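Local coordinates for protein cellulose hydrolase (Bacillus licheniformis, PDB 4YZT) that hydrolyses the internal beta-1,4-glycosidic bonds of cellulose as a tri-modular family 5 (subfamily 4) endoglucanase, at residues Tyr230-Trp235 and Gly273-Asn278; Thr461-Val466 and Glu492-Lys497; His281-Tyr286 and Pro321-Ile326. All coordinates share one frame; numbering follows the deposited sequence.

Overall arrangement
Contact 1 lies within the catalytic TIM barrel and touches both of the others, bonding to the C-terminal module. It also touches the bound glycan: the side chain of Leu275 is about 4 Å from a glucose unit of the cellotetraose. Contact 2, about 12 Å away between centres, belongs to the C-terminal beta module and is joined to contact 1 by two probable hydrogen bonds, Asn233 ND2 to Ala464 O at 3.0 Å and Asn278 ND2 to Leu463 O at 3.1 Å. Contact 3, two barrel-flanking helices, packs against contact 1 through Tyr230 and Lys283, its centre about 13 Å off. Contacts 2 and 3 do not touch; their nearest atoms are about 9 Å apart.

Contact 1 of 3, residues Tyr230-Trp235 and Gly273-Asn278; sequences YVSNWW and GTLGAN
Tyr230 lays its ring obliquely against Ala277 and Thr274, with CE1 4.0 Å from Ala277 CB and, at the other rim, CE2 equally close to Thr274 CG2. Its CG stands anti to the backbone N (chi1 162°), which swings the ring out alongside the 273-278 loop. The same residue's carbonyl O meets the Ala277 methyl CB at 3.4 Å, so Ala277 packs on both backbone and ring.

The polar core of the contact is one carbonyl, Val231 O, gripped by two backbone N-H groups. Leu275 N donates at 2.8 Å from above the carbonyl plane, 42° out of it; Ala277 N adds a weak second bond at 3.4 Å. Between them Gly276 adopts a backbone shape (phi positive) in which any side chain would collide with the carbonyl O of Leu275.

Asn233 closes helix 228-231 in a Schellman motif with positive phi (48°), and its N bonds back to Tyr230 O. Asn233 ND2 donates to Ala464 O of the C-terminal module and to a water, which passes a bond on to Gly276 O, 2.7 Å from the water. On the flank, Leu275 CD1 lies 4.0 Å from Ser232 OG, while the Leu275 side chain also touches a bound glucose unit, making this loop part of the glycan pocket.

The loop follows barrel strand 267-272 and leads into helix 280-296, which backs the contact: Val231 packs on Tyr286, Thr274 on Lys283 and His287, and the Tyr230 ring meets that of Tyr286. Trp240, ahead of helix 243-261, meets the Tyr230 ring as well.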
loop_
_atom_site.group_PDB
_atom_site.type_symbol
_atom_site.label_atom_id
_atom_site.label_comp_id
_atom_site.label_asym_id
_atom_site.label_seq_id
_atom_site.Cartn_x
_atom_site.Cartn_y
_atom_site.Cartn_z
ATOM N N TYR A 230 6.815 7.762 5.379
ATOM C CA TYR A 230 7.393 7.296 4.126
ATOM C C TYR A 230 6.301 6.676 3.244
ATOM O O TYR A 230 6.192 7.025 2.060
ATOM C CB TYR A 230 8.540 6.274 4.324
ATOM C CG TYR A 230 8.765 5.541 3.018
ATOM C CD1 TYR A 230 9.243 6.222 1.889
ATOM C CD2 TYR A 230 8.393 4.202 2.874
ATOM C CE1 TYR A 230 9.392 5.573 0.666
ATOM C CE2 TYR A 230 8.534 3.543 1.647
ATOM C CZ TYR A 230 9.030 4.235 0.553
ATOM O OH TYR A 230 9.165 3.597 -0.661
ATOM N N VAL A 231 5.491 5.770 3.798
ATOM C CA VAL A 231 4.540 5.059 2.945
ATOM C C VAL A 231 3.503 6.019 2.382
ATOM O O VAL A 231 3.035 5.825 1.260
ATOM C CB VAL A 231 3.845 3.862 3.675
ATOM C CG1 VAL A 231 4.886 2.863 4.164
ATOM C CG2 VAL A 231 2.977 4.315 4.812
ATOM N N SER A 232 3.206 7.085 3.123
ATOM C CA SER A 232 2.207 8.075 2.689
ATOM C C SER A 232 2.800 9.331 2.035
ATOM O O SER A 232 2.052 10.239 1.610
ATOM C CB SER A 232 1.346 8.512 3.877
ATOM O OG SER A 232 0.684 7.404 4.465
ATOM N N ASN A 233 4.127 9.378 1.940
ATOM C CA ASN A 233 4.861 10.586 1.515
ATOM C C ASN A 233 4.360 11.816 2.273
ATOM O O ASN A 233 3.821 12.754 1.691
ATOM C CB ASN A 233 4.754 10.808 0.004
ATOM C CG ASN A 233 5.644 11.950 -0.479
ATOM O OD1 ASN A 233 6.526 12.413 0.251
ATOM N ND2 ASN A 233 5.411 12.413 -1.697
ATOM N N TRP A 234 4.519 11.772 3.590
ATOM C CA TRP A 234 4.238 12.932 4.430
ATOM C C TRP A 234 5.538 13.670 4.767
ATOM O O TRP A 234 6.587 13.047 4.912
ATOM C CB TRP A 234 3.540 12.500 5.727
ATOM C CG TRP A 234 2.058 12.227 5.611
ATOM C CD1 TRP A 234 1.350 11.986 4.477
ATOM C CD2 TRP A 234 1.114 12.195 6.690
ATOM N NE1 TRP A 234 0.018 11.796 4.779
ATOM C CE2 TRP A 234 -0.150 11.927 6.133
ATOM C CE3 TRP A 234 1.216 12.389 8.075
ATOM C CZ2 TRP A 234 -1.306 11.832 6.908
ATOM C CZ3 TRP A 234 0.073 12.291 8.845
ATOM C CH2 TRP A 234 -1.174 12.012 8.258
ATOM N N TRP A 235 5.449 14.988 4.921
ATOM C CA TRP A 235 6.549 15.808 5.421
ATOM C C TRP A 235 7.870 15.657 4.674
ATOM O O TRP A 235 8.940 15.799 5.266
ATOM C CB TRP A 235 6.780 15.523 6.914
ATOM C CG TRP A 235 5.518 15.635 7.749
ATOM C CD1 TRP A 235 4.604 16.636 7.718
ATOM C CD2 TRP A 235 5.065 14.712 8.748
ATOM N NE1 TRP A 235 3.600 16.399 8.624
ATOM C CE2 TRP A 235 3.858 15.217 9.265
ATOM C CE3 TRP A 235 5.556 13.499 9.242
ATOM C CZ2 TRP A 235 3.132 14.550 10.260
ATOM C CZ3 TRP A 235 4.841 12.844 10.224
ATOM C CH2 TRP A 235 3.643 13.372 10.725
ATOM N N GLY A 273 1.856 -2.042 2.678
ATOM C CA GLY A 273 2.152 -1.506 1.364
ATOM C C GLY A 273 2.313 -0.002 1.375
ATOM O O GLY A 273 2.042 0.659 2.377
ATOM N N THR A 274 2.757 0.556 0.252
ATOM C CA THR A 274 2.892 2.004 0.187
ATOM C C THR A 274 1.543 2.606 -0.164
ATOM O O THR A 274 0.659 1.926 -0.699
ATOM C CB THR A 274 3.985 2.457 -0.823
ATOM O OG1 THR A 274 3.795 1.811 -2.091
ATOM C CG2 THR A 274 5.359 2.095 -0.285
ATOM N N LEU A 275 1.393 3.880 0.175
ATOM C CA LEU A 275 0.129 4.593 0.087
ATOM C C LEU A 275 0.369 5.931 -0.593
ATOM O O LEU A 275 -0.056 6.975 -0.096
ATOM C CB LEU A 275 -0.482 4.809 1.482
ATOM C CG LEU A 275 -0.754 3.573 2.359
ATOM C CD1 LEU A 275 -1.296 4.001 3.732
ATOM C CD2 LEU A 275 -1.709 2.593 1.668
ATOM N N GLY A 276 1.080 5.903 -1.717
ATOM C CA GLY A 276 1.346 7.130 -2.444
ATOM C C GLY A 276 2.815 7.426 -2.694
ATOM O O GLY A 276 3.138 8.185 -3.609
ATOM N N ALA A 277 3.700 6.843 -1.884
ATOM C CA ALA A 277 5.139 6.948 -2.125
ATOM C C ALA A 277 5.424 6.599 -3.583
ATOM O O ALA A 277 4.947 5.567 -4.060
ATOM C CB ALA A 277 5.912 6.013 -1.181
ATOM N N ASN A 278 6.178 7.439 -4.295
ATOM C CA ASN A 278 6.362 7.211 -5.733
ATOM C C ASN A 278 7.795 6.945 -6.208
ATOM O O ASN A 278 7.992 6.542 -7.349
ATOM C CB ASN A 278 5.769 8.391 -6.535
ATOM C CG ASN A 278 6.589 9.678 -6.428
ATOM O OD1 ASN A 278 7.369 9.876 -5.496
ATOM N ND2 ASN A 278 6.381 10.579 -7.382
HETATM O O HOH W 1 3.927 10.796 -3.775
#

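Contact 2 of 3, residues Thr461-Val466 and Glu492-Lys497; sequences TKLATV and EDFYEK
Leu463, Val466 and Phe494 join two sheets of the C-terminal module in what looks like a beta-sandwich-like packing, the outermost strands facing each other through their side chains: strand 462-470 edges a mixed sheet, strand 494-497 an antiparallel one. The short strands run antiparallel, their axes 7.9 Å apart, a spacing bridged by side chains rather than by backbone bonds.

The apolar part centres on the Phe494 ring. Val466 CG2 sits over one face, 3.6 Å from the ring centroid and 17° off its normal, a CH-pi contact displaced toward the CG side. Leu463 CD2 approaches obliquely, 3.7 Å from Phe494 CD1, and Thr465 CA lies near Phe494 CZ. Phe494 CG sits between its own backbone N and carbonyl carbon (chi1 66°), turning the ring toward the 462-466 strand. A classic beta bulge at Ala464 and Thr465, both opposite Glu520, interrupts that strand between Leu463 and Val466.

The polar part falls to Glu496, whose extended chain reaches across to Leu463. Leu463 N donates to Glu496 OE2 at 3.2 Å on its syn side, 31° out of the carboxylate plane. The other oxygen, Glu496 OE1, accepts from a water at 2.7 Å, and that water also donates to Thr461 O.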
loop_
_atom_site.group_PDB
_atom_site.type_symbol
_atom_site.label_atom_id
_atom_site.label_comp_id
_atom_site.label_asym_id
_atom_site.label_seq_id
_atom_site.Cartn_x
_atom_site.Cartn_y
_atom_site.Cartn_z
ATOM N N THR A 461 10.668 15.837 -15.751
ATOM C CA THR A 461 10.807 15.755 -14.307
ATOM C C THR A 461 9.500 15.271 -13.676
ATOM O O THR A 461 8.456 15.274 -14.322
ATOM C CB THR A 461 11.217 17.102 -13.675
ATOM O OG1 THR A 461 10.143 18.040 -13.778
ATOM C CG2 THR A 461 12.455 17.662 -14.343
ATOM N N LYS A 462 9.575 14.847 -12.416
ATOM C CA LYS A 462 8.423 14.311 -11.699
ATOM C C LYS A 462 8.318 14.945 -10.330
ATOM O O LYS A 462 9.335 15.237 -9.688
ATOM C CB LYS A 462 8.518 12.786 -11.545
ATOM C CG LYS A 462 8.762 12.022 -12.836
ATOM C CD LYS A 462 9.180 10.598 -12.526
ATOM C CE LYS A 462 9.326 9.767 -13.793
ATOM N NZ LYS A 462 9.715 8.369 -13.456
ATOM N N LEU A 463 7.095 15.143 -9.862
ATOM C CA LEU A 463 6.899 15.734 -8.540
ATOM C C LEU A 463 7.350 14.775 -7.431
ATOM O O LEU A 463 7.015 13.584 -7.453
ATOM C CB LEU A 463 5.436 16.109 -8.333
ATOM C CG LEU A 463 5.090 16.748 -6.986
ATOM C CD1 LEU A 463 5.840 18.070 -6.799
ATOM C CD2 LEU A 463 3.586 16.940 -6.909
ATOM N N ALA A 464 8.123 15.298 -6.481
ATOM C CA ALA A 464 8.606 14.513 -5.349
ATOM C C ALA A 464 7.905 14.893 -4.042
ATOM O O ALA A 464 7.295 14.044 -3.376
ATOM C CB ALA A 464 10.099 14.689 -5.207
ATOM N N THR A 465 8.001 16.172 -3.677
ATOM C CA THR A 465 7.318 16.679 -2.491
ATOM C C THR A 465 7.162 18.204 -2.605
ATOM O O THR A 465 7.617 18.812 -3.573
ATOM C CB THR A 465 8.078 16.292 -1.191
ATOM O OG1 THR A 465 7.318 16.706 -0.041
ATOM C CG2 THR A 465 9.441 16.944 -1.145
ATOM N N VAL A 466 6.498 18.819 -1.637
ATOM C CA VAL A 466 6.288 20.261 -1.658
ATOM C C VAL A 466 6.466 20.815 -0.242
ATOM O O VAL A 466 6.021 20.184 0.707
ATOM C CB VAL A 466 4.865 20.641 -2.158
ATOM C CG1 VAL A 466 4.770 22.156 -2.402
ATOM C CG2 VAL A 466 4.487 19.868 -3.408
ATOM N N GLU A 492 -3.414 14.918 0.436
ATOM C CA GLU A 492 -4.262 15.827 1.212
ATOM C C GLU A 492 -3.846 17.287 1.000
ATOM O O GLU A 492 -4.700 18.178 1.047
ATOM C CB GLU A 492 -4.265 15.464 2.703
ATOM C CG GLU A 492 -3.001 15.764 3.452
ATOM C CD GLU A 492 -3.039 15.255 4.893
ATOM O OE1 GLU A 492 -2.233 15.735 5.709
ATOM O OE2 GLU A 492 -3.861 14.358 5.207
ATOM N N ASP A 493 -2.564 17.527 0.709
ATOM C CA ASP A 493 -2.068 18.889 0.493
ATOM C C ASP A 493 -1.682 19.195 -0.953
ATOM O O ASP A 493 -1.758 20.345 -1.386
ATOM C CB ASP A 493 -0.847 19.164 1.369
ATOM C CG ASP A 493 -1.164 19.132 2.847
ATOM O OD1 ASP A 493 -2.315 19.444 3.215
ATOM O OD2 ASP A 493 -0.242 18.829 3.632
ATOM N N PHE A 494 -1.215 18.190 -1.696
ATOM C CA PHE A 494 -0.748 18.465 -3.056
ATOM C C PHE A 494 -0.837 17.252 -3.956
ATOM O O PHE A 494 -0.906 16.117 -3.491
ATOM C CB PHE A 494 0.708 18.983 -3.054
ATOM C CG PHE A 494 1.732 17.962 -2.578
ATOM C CD1 PHE A 494 2.239 16.995 -3.452
ATOM C CD2 PHE A 494 2.192 17.979 -1.270
ATOM C CE1 PHE A 494 3.170 16.059 -3.024
ATOM C CE2 PHE A 494 3.135 17.048 -0.833
ATOM C CZ PHE A 494 3.627 16.086 -1.718
ATOM N N TYR A 495 -0.812 17.499 -5.257
ATOM C CA TYR A 495 -0.700 16.405 -6.219
ATOM C C TYR A 495 -0.251 16.912 -7.577
ATOM O O TYR A 495 -0.264 18.122 -7.848
ATOM C CB TYR A 495 -2.027 15.636 -6.355
ATOM C CG TYR A 495 -3.234 16.463 -6.760
ATOM C CD1 TYR A 495 -3.937 17.226 -5.828
ATOM C CD2 TYR A 495 -3.691 16.457 -8.075
ATOM C CE1 TYR A 495 -5.059 17.975 -6.207
ATOM C CE2 TYR A 495 -4.814 17.212 -8.465
ATOM C CZ TYR A 495 -5.489 17.961 -7.523
ATOM O OH TYR A 495 -6.599 18.695 -7.903
ATOM N N GLU A 496 0.184 15.964 -8.403
ATOM C CA GLU A 496 0.439 16.186 -9.819
ATOM C C GLU A 496 -0.636 15.470 -10.626
ATOM O O GLU A 496 -1.005 14.338 -10.308
ATOM C CB GLU A 496 1.831 15.677 -10.213
ATOM C CG GLU A 496 2.120 15.762 -11.716
ATOM C CD GLU A 496 3.441 15.110 -12.135
ATOM O OE1 GLU A 496 3.669 14.997 -13.365
ATOM O OE2 GLU A 496 4.248 14.716 -11.258
ATOM N N LYS A 497 -1.151 16.117 -11.667
ATOM C CA LYS A 497 -2.088 15.439 -12.561
ATOM C C LYS A 497 -1.940 15.932 -13.989
ATOM O O LYS A 497 -1.994 17.137 -14.250
ATOM C CB LYS A 497 -3.537 15.627 -12.099
ATOM C CG LYS A 497 -4.529 14.811 -12.925
ATOM C CD LYS A 497 -5.948 14.966 -12.440
ATOM C CE LYS A 497 -6.899 14.121 -13.276
ATOM N NZ LYS A 497 -6.699 12.641 -13.107
HETATM O O HOH W 2 5.789 14.643 -14.923
#

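Contact 3 of 3, residues His281-Tyr286 and Pro321-Ile326; sequences HSKWLY and PVVKEI
Trp284 meets three side chains of the 321-326 helix. Val322 CG1 stands over the centre of the six-membered ring, 3.5 Å from its centroid and 10° off the normal, a CH-pi contact with the two side chains crossing at about a right angle. Val323 comes in obliquely at the pyrrole end, its CB 3.7 Å from Trp284 CD1. At the root of the indole, Ile326 CD1 reaches Trp284 CB at 3.6 Å. Trp284 CG is anti to its carbonyl carbon (chi1 -65°), which brings the ring across to the second helix. Beside it Lys283 lends its aliphatic part, CD touching Val323 CG2 at 4.1 Å.

The two segments run nearly parallel, 14° between axes 9.6 Å apart. Helix 280-296 follows strand 267-272 of the TIM barrel, while helix 321-330 comes after the last barrel strand, 299-303.

Asp320, just ahead of the second helix, positions this shell: its OD2 accepts from Trp284 NE1 and forms a salt bridge with Lys283 NZ, while its OD1 takes the N-H of Val323. Replacing Trp284 with an alanine removes the indole, which is likely to open a gap beside Val322 and Val323 and leave Asp320 OD2 without that N-H. Farther out, in the module assigned to the X2 family, Gln424 of strand 424-431 touches Trp284, Val322 and Ile326, and Ala342 of strand 338-347 also packs on Trp284.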
loop_
_atom_site.group_PDB
_atom_site.type_symbol
_atom_site.label_atom_id
_atom_site.label_comp_id
_atom_site.label_asym_id
_atom_site.label_seq_id
_atom_site.Cartn_x
_atom_site.Cartn_y
_atom_site.Cartn_z
ATOM N N HIS A 281 13.004 3.183 -6.602
ATOM C CA HIS A 281 14.003 2.391 -5.897
ATOM C C HIS A 281 13.568 2.123 -4.460
ATOM O O HIS A 281 13.609 0.997 -3.989
ATOM C CB HIS A 281 15.362 3.084 -5.898
ATOM C CG HIS A 281 16.365 2.392 -5.034
ATOM N ND1 HIS A 281 17.122 1.332 -5.482
ATOM C CD2 HIS A 281 16.692 2.567 -3.730
ATOM C CE1 HIS A 281 17.897 0.904 -4.501
ATOM N NE2 HIS A 281 17.650 1.631 -3.425
ATOM N N SER A 282 13.150 3.167 -3.761
ATOM C CA SER A 282 12.707 2.994 -2.382
ATOM C C SER A 282 11.510 2.065 -2.320
ATOM O O SER A 282 11.453 1.177 -1.476
ATOM C CB SER A 282 12.365 4.334 -1.749
ATOM O OG SER A 282 13.527 5.142 -1.615
ATOM N N LYS A 283 10.547 2.275 -3.208
ATOM C CA LYS A 283 9.339 1.456 -3.193
ATOM C C LYS A 283 9.652 -0.029 -3.408
ATOM O O LYS A 283 9.108 -0.895 -2.718
ATOM C CB LYS A 283 8.355 1.942 -4.254
ATOM C CG LYS A 283 6.990 1.271 -4.171
ATOM C CD LYS A 283 6.301 1.272 -5.536
ATOM C CE LYS A 283 5.902 2.655 -5.997
ATOM N NZ LYS A 283 5.425 2.608 -7.431
ATOM N N TRP A 284 10.538 -0.316 -4.362
ATOM C CA TRP A 284 10.901 -1.701 -4.655
ATOM C C TRP A 284 11.639 -2.318 -3.470
ATOM O O TRP A 284 11.313 -3.423 -3.026
ATOM C CB TRP A 284 11.752 -1.781 -5.931
ATOM C CG TRP A 284 11.005 -1.350 -7.179
ATOM C CD1 TRP A 284 9.681 -1.037 -7.273
ATOM C CD2 TRP A 284 11.553 -1.187 -8.497
ATOM N NE1 TRP A 284 9.368 -0.693 -8.568
ATOM C CE2 TRP A 284 10.499 -0.767 -9.338
ATOM C CE3 TRP A 284 12.830 -1.355 -9.049
ATOM C CZ2 TRP A 284 10.681 -0.517 -10.706
ATOM C CZ3 TRP A 284 13.013 -1.095 -10.419
ATOM C CH2 TRP A 284 11.946 -0.679 -11.222
ATOM N N LEU A 285 12.625 -1.592 -2.950
ATOM C CA LEU A 285 13.376 -2.033 -1.771
ATOM C C LEU A 285 12.480 -2.262 -0.538
ATOM O O LEU A 285 12.669 -3.220 0.210
ATOM C CB LEU A 285 14.467 -1.012 -1.438
ATOM C CG LEU A 285 15.420 -1.379 -0.294
ATOM C CD1 LEU A 285 16.197 -2.658 -0.648
ATOM C CD2 LEU A 285 16.375 -0.241 -0.014
ATOM N N TYR A 286 11.534 -1.362 -0.313
ATOM C CA TYR A 286 10.608 -1.488 0.809
ATOM C C TYR A 286 9.780 -2.771 0.691
ATOM O O TYR A 286 9.674 -3.559 1.643
ATOM C CB TYR A 286 9.693 -0.259 0.885
ATOM C CG TYR A 286 8.759 -0.270 2.077
ATOM C CD1 TYR A 286 7.508 -0.869 2.000
ATOM C CD2 TYR A 286 9.138 0.300 3.292
ATOM C CE1 TYR A 286 6.658 -0.895 3.093
ATOM C CE2 TYR A 286 8.286 0.284 4.373
ATOM C CZ TYR A 286 7.061 -0.320 4.273
ATOM O OH TYR A 286 6.211 -0.343 5.360
ATOM N N PRO A 321 4.623 -2.816 -12.658
ATOM C CA PRO A 321 4.667 -4.272 -12.791
ATOM C C PRO A 321 5.827 -4.887 -12.020
ATOM O O PRO A 321 5.735 -6.037 -11.590
ATOM C CB PRO A 321 4.857 -4.482 -14.291
ATOM C CG PRO A 321 4.402 -3.220 -14.908
ATOM C CD PRO A 321 4.748 -2.144 -13.965
ATOM N N VAL A 322 6.913 -4.136 -11.880
ATOM C CA VAL A 322 8.092 -4.639 -11.182
ATOM C C VAL A 322 7.801 -4.853 -9.699
ATOM O O VAL A 322 8.140 -5.907 -9.150
ATOM C CB VAL A 322 9.292 -3.688 -11.342
ATOM C CG1 VAL A 322 10.431 -4.091 -10.413
ATOM C CG2 VAL A 322 9.740 -3.651 -12.803
ATOM N N VAL A 323 7.174 -3.874 -9.046
ATOM C CA VAL A 323 6.912 -4.032 -7.620
ATOM C C VAL A 323 5.946 -5.217 -7.408
ATOM O O VAL A 323 6.095 -5.971 -6.440
ATOM C CB VAL A 323 6.372 -2.734 -6.973
ATOM C CG1 VAL A 323 4.887 -2.510 -7.301
ATOM C CG2 VAL A 323 6.577 -2.773 -5.474
ATOM N N LYS A 324 4.998 -5.406 -8.322
ATOM C CA LYS A 324 4.109 -6.563 -8.265
ATOM C C LYS A 324 4.893 -7.875 -8.359
ATOM O O LYS A 324 4.658 -8.808 -7.589
ATOM C CB LYS A 324 3.063 -6.520 -9.387
ATOM C CG LYS A 324 2.096 -7.731 -9.390
ATOM C CD LYS A 324 2.471 -8.804 -10.414
ATOM C CE LYS A 324 2.205 -8.347 -11.832
ATOM N NZ LYS A 324 2.392 -9.450 -12.829
ATOM N N GLU A 325 5.818 -7.949 -9.309
ATOM C CA GLU A 325 6.593 -9.169 -9.478
ATOM C C GLU A 325 7.478 -9.425 -8.259
ATOM O O GLU A 325 7.678 -10.579 -7.867
ATOM C CB GLU A 325 7.449 -9.116 -10.749
ATOM C CG GLU A 325 6.666 -8.992 -12.060
ATOM C CD GLU A 325 5.711 -10.149 -12.343
ATOM O OE1 GLU A 325 5.754 -11.187 -11.643
ATOM O OE2 GLU A 325 4.920 -10.019 -13.305
ATOM N N ILE A 326 7.988 -8.352 -7.658
ATOM C CA ILE A 326 8.764 -8.465 -6.436
ATOM C C ILE A 326 7.926 -9.113 -5.329
ATOM O O ILE A 326 8.399 -10.013 -4.645
ATOM C CB ILE A 326 9.291 -7.091 -5.981
ATOM C CG1 ILE A 326 10.521 -6.720 -6.811
ATOM C CG2 ILE A 326 9.652 -7.101 -4.504
ATOM C CD1 ILE A 326 10.975 -5.272 -6.640
#